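Local structure of putative secreted cellulose-binding protein (Streptomyces coelicolor, 4OY6) at residues G58-V63 / I167-H172. The protein is a copper-dependent lytic polysaccharide monooxygenase of family AA10 that oxidises cellulose and so takes part in its degradation. Residues are numbered along the deposited sequence; the frame is centred on the assembly and turned at random.
Sequences GDFEAV and IWQASH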
loop_
_atom_site.group_PDB
_atom_site.type_symbol
_atom_site.label_atom_id
_atom_site.label_comp_id
_atom_site.label_asym_id
_atom_site.label_seq_id
_atom_site.Cartn_x
_atom_site.Cartn_y
_atom_site.Cartn_z
ATOM N N GLY A 58 14.415 -1.954 -11.017
ATOM C CA GLY A 58 14.223 -3.178 -10.254
ATOM C C GLY A 58 14.929 -3.233 -8.911
ATOM O O GLY A 58 14.840 -4.243 -8.201
ATOM N N ASP A 59 15.637 -2.174 -8.546
ATOM C CA ASP A 59 16.453 -2.203 -7.335
ATOM C C ASP A 59 15.745 -1.439 -6.225
ATOM O O ASP A 59 16.121 -0.325 -5.867
ATOM C CB ASP A 59 17.861 -1.654 -7.580
ATOM C CG ASP A 59 18.801 -1.948 -6.420
ATOM O OD1 ASP A 59 18.365 -2.526 -5.386
ATOM O OD2 ASP A 59 19.981 -1.602 -6.538
ATOM N N PHE A 60 14.706 -2.053 -5.678
ATOM C CA PHE A 60 13.811 -1.322 -4.808
ATOM C C PHE A 60 14.413 -0.983 -3.453
ATOM O O PHE A 60 14.168 0.096 -2.923
ATOM C CB PHE A 60 12.460 -2.029 -4.692
ATOM C CG PHE A 60 11.830 -2.325 -6.023
ATOM C CD1 PHE A 60 11.672 -1.318 -6.964
ATOM C CD2 PHE A 60 11.449 -3.609 -6.371
ATOM C CE1 PHE A 60 11.135 -1.596 -8.210
ATOM C CE2 PHE A 60 10.909 -3.885 -7.621
ATOM C CZ PHE A 60 10.758 -2.883 -8.542
ATOM N N GLU A 61 15.233 -1.866 -2.901
ATOM C CA GLU A 61 15.900 -1.559 -1.641
ATOM C C GLU A 61 16.858 -0.374 -1.750
ATOM O O GLU A 61 17.102 0.323 -0.761
ATOM C CB GLU A 61 16.620 -2.789 -1.084
ATOM C CG GLU A 61 15.637 -3.877 -0.689
ATOM C CD GLU A 61 16.259 -5.029 0.058
ATOM O OE1 GLU A 61 15.533 -6.015 0.300
ATOM O OE2 GLU A 61 17.453 -4.945 0.401
ATOM N N ALA A 62 17.397 -0.135 -2.938
ATOM C CA ALA A 62 18.302 0.995 -3.124
ATOM C C ALA A 62 17.596 2.354 -3.105
ATOM O O ALA A 62 18.224 3.378 -2.816
ATOM C CB ALA A 62 19.050 0.848 -4.434
ATOM N N VAL A 63 16.306 2.367 -3.431
ATOM C CA VAL A 63 15.556 3.624 -3.541
ATOM C C VAL A 63 14.436 3.794 -2.507
ATOM O O VAL A 63 13.837 4.866 -2.422
ATOM C CB VAL A 63 15.027 3.852 -4.988
ATOM C CG1 VAL A 63 16.185 3.977 -5.969
ATOM C CG2 VAL A 63 14.086 2.741 -5.408
ATOM N N ILE A 167 4.030 -4.379 -4.808
ATOM C CA ILE A 167 4.864 -3.621 -5.735
ATOM C C ILE A 167 4.403 -3.938 -7.152
ATOM O O ILE A 167 4.446 -5.086 -7.578
ATOM C CB ILE A 167 6.360 -3.938 -5.545
ATOM C CG1 ILE A 167 6.772 -3.697 -4.085
ATOM C CG2 ILE A 167 7.194 -3.104 -6.499
ATOM C CD1 ILE A 167 8.215 -3.956 -3.762
ATOM N N TRP A 168 3.942 -2.906 -7.851
ATOM C CA TRP A 168 3.443 -3.001 -9.219
ATOM C C TRP A 168 4.471 -2.377 -10.142
ATOM O O TRP A 168 4.680 -1.167 -10.098
ATOM C CB TRP A 168 2.108 -2.277 -9.337
ATOM C CG TRP A 168 1.574 -2.011 -10.713
ATOM C CD1 TRP A 168 1.846 -2.671 -11.877
ATOM C CD2 TRP A 168 0.641 -0.983 -11.037
ATOM N NE1 TRP A 168 1.142 -2.091 -12.908
ATOM C CE2 TRP A 168 0.389 -1.058 -12.415
ATOM C CE3 TRP A 168 0.003 0.016 -10.281
ATOM C CZ2 TRP A 168 -0.469 -0.162 -13.059
ATOM C CZ3 TRP A 168 -0.845 0.884 -10.907
ATOM C CH2 TRP A 168 -1.063 0.806 -12.289
ATOM N N GLN A 169 5.107 -3.191 -10.974
ATOM C CA GLN A 169 6.005 -2.693 -12.004
ATOM C C GLN A 169 5.176 -2.527 -13.277
ATOM O O GLN A 169 4.748 -3.523 -13.865
ATOM C CB GLN A 169 7.169 -3.660 -12.241
ATOM C CG GLN A 169 8.132 -3.197 -13.314
ATOM C CD GLN A 169 8.919 -1.991 -12.901
ATOM O OE1 GLN A 169 9.199 -1.768 -11.720
ATOM N NE2 GLN A 169 9.347 -1.220 -13.902
ATOM N N ALA A 170 4.898 -1.285 -13.656
ATOM C CA ALA A 170 4.045 -1.030 -14.809
ATOM C C ALA A 170 4.801 -1.335 -16.098
ATOM O O ALA A 170 6.030 -1.298 -16.119
ATOM C CB ALA A 170 3.558 0.398 -14.785
ATOM N N SER A 171 4.069 -1.630 -17.174
ATOM C CA SER A 171 4.686 -2.043 -18.438
ATOM C C SER A 171 5.009 -0.933 -19.428
ATOM O O SER A 171 5.746 -1.171 -20.368
ATOM C CB SER A 171 3.789 -3.068 -19.117
ATOM O OG SER A 171 3.750 -4.273 -18.364
ATOM N N HIS A 172 4.474 0.258 -19.250
ATOM C CA HIS A 172 4.616 1.332 -20.275
ATOM C C HIS A 172 5.982 2.036 -20.259
ATOM O O HIS A 172 6.386 2.683 -21.248
ATOM C CB HIS A 172 3.504 2.374 -20.145
ATOM C CG HIS A 172 3.490 3.097 -18.827
ATOM N ND1 HIS A 172 3.388 2.449 -17.615
ATOM C CD2 HIS A 172 3.560 4.419 -18.546
ATOM C CE1 HIS A 172 3.382 3.343 -16.642
ATOM N NE2 HIS A 172 3.499 4.544 -17.183
HETATM O O HOH W 1 11.895 -0.776 -11.548
#
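Gln169 OE1 accepts two hydrogen bonds and also faces the edge of the Phe60 ring. A water donates to Gln169 OE1 over 2.9 Å. The same water accepts from the backbone, with Gly58 N 2.8 Å from its oxygen. Thr176 OG1, on the adjacent strand 175-184, also hydrogen-bonds Gln169 OE1, and Asp174 OD1 takes NE2 at the other end of the amide, so the rotation of the group is probably fixed. The Gln169 side chain runs out with CG anti to the backbone N, then bends at chi2 (69°), which carries OE1 to the ring of Phe60.

There OE1 lies in the ring plane at the edge, 3.7 Å from Phe60 CZ. The amide and ring planes are 26° apart. The C-H edge of a phenyl ring is slightly positive, so the oxygen probably meets it favourably. Ile167 takes one face of the ring. Its CG2 methyl sits 4.2 Å from the ring centroid, 20° off the normal, in a CH-pi contact. Ile167 CD1 reaches the rim at Phe60 CD2. Gly58 O lies over the opposite face, also toward the rim. With an alanine at Phe60 the ring is gone, which would probably open a gap over Ile167 CG2 and leave Gln169 OE1 without its C-H edge. Tyr112, Trp131 and Thr176 also touch Phe60.

The contact joins the weakly bonded helical turn at about 60-63 to the beta-sandwich core of the LPMO domain. Gln169 is about 10 Å from the copper ligand His108, side chain to side chain. The join is mainly apolar, with one water carrying the polar link from Gly58 N to Gln169 OE1, so it probably depends more on ring packing than on charge.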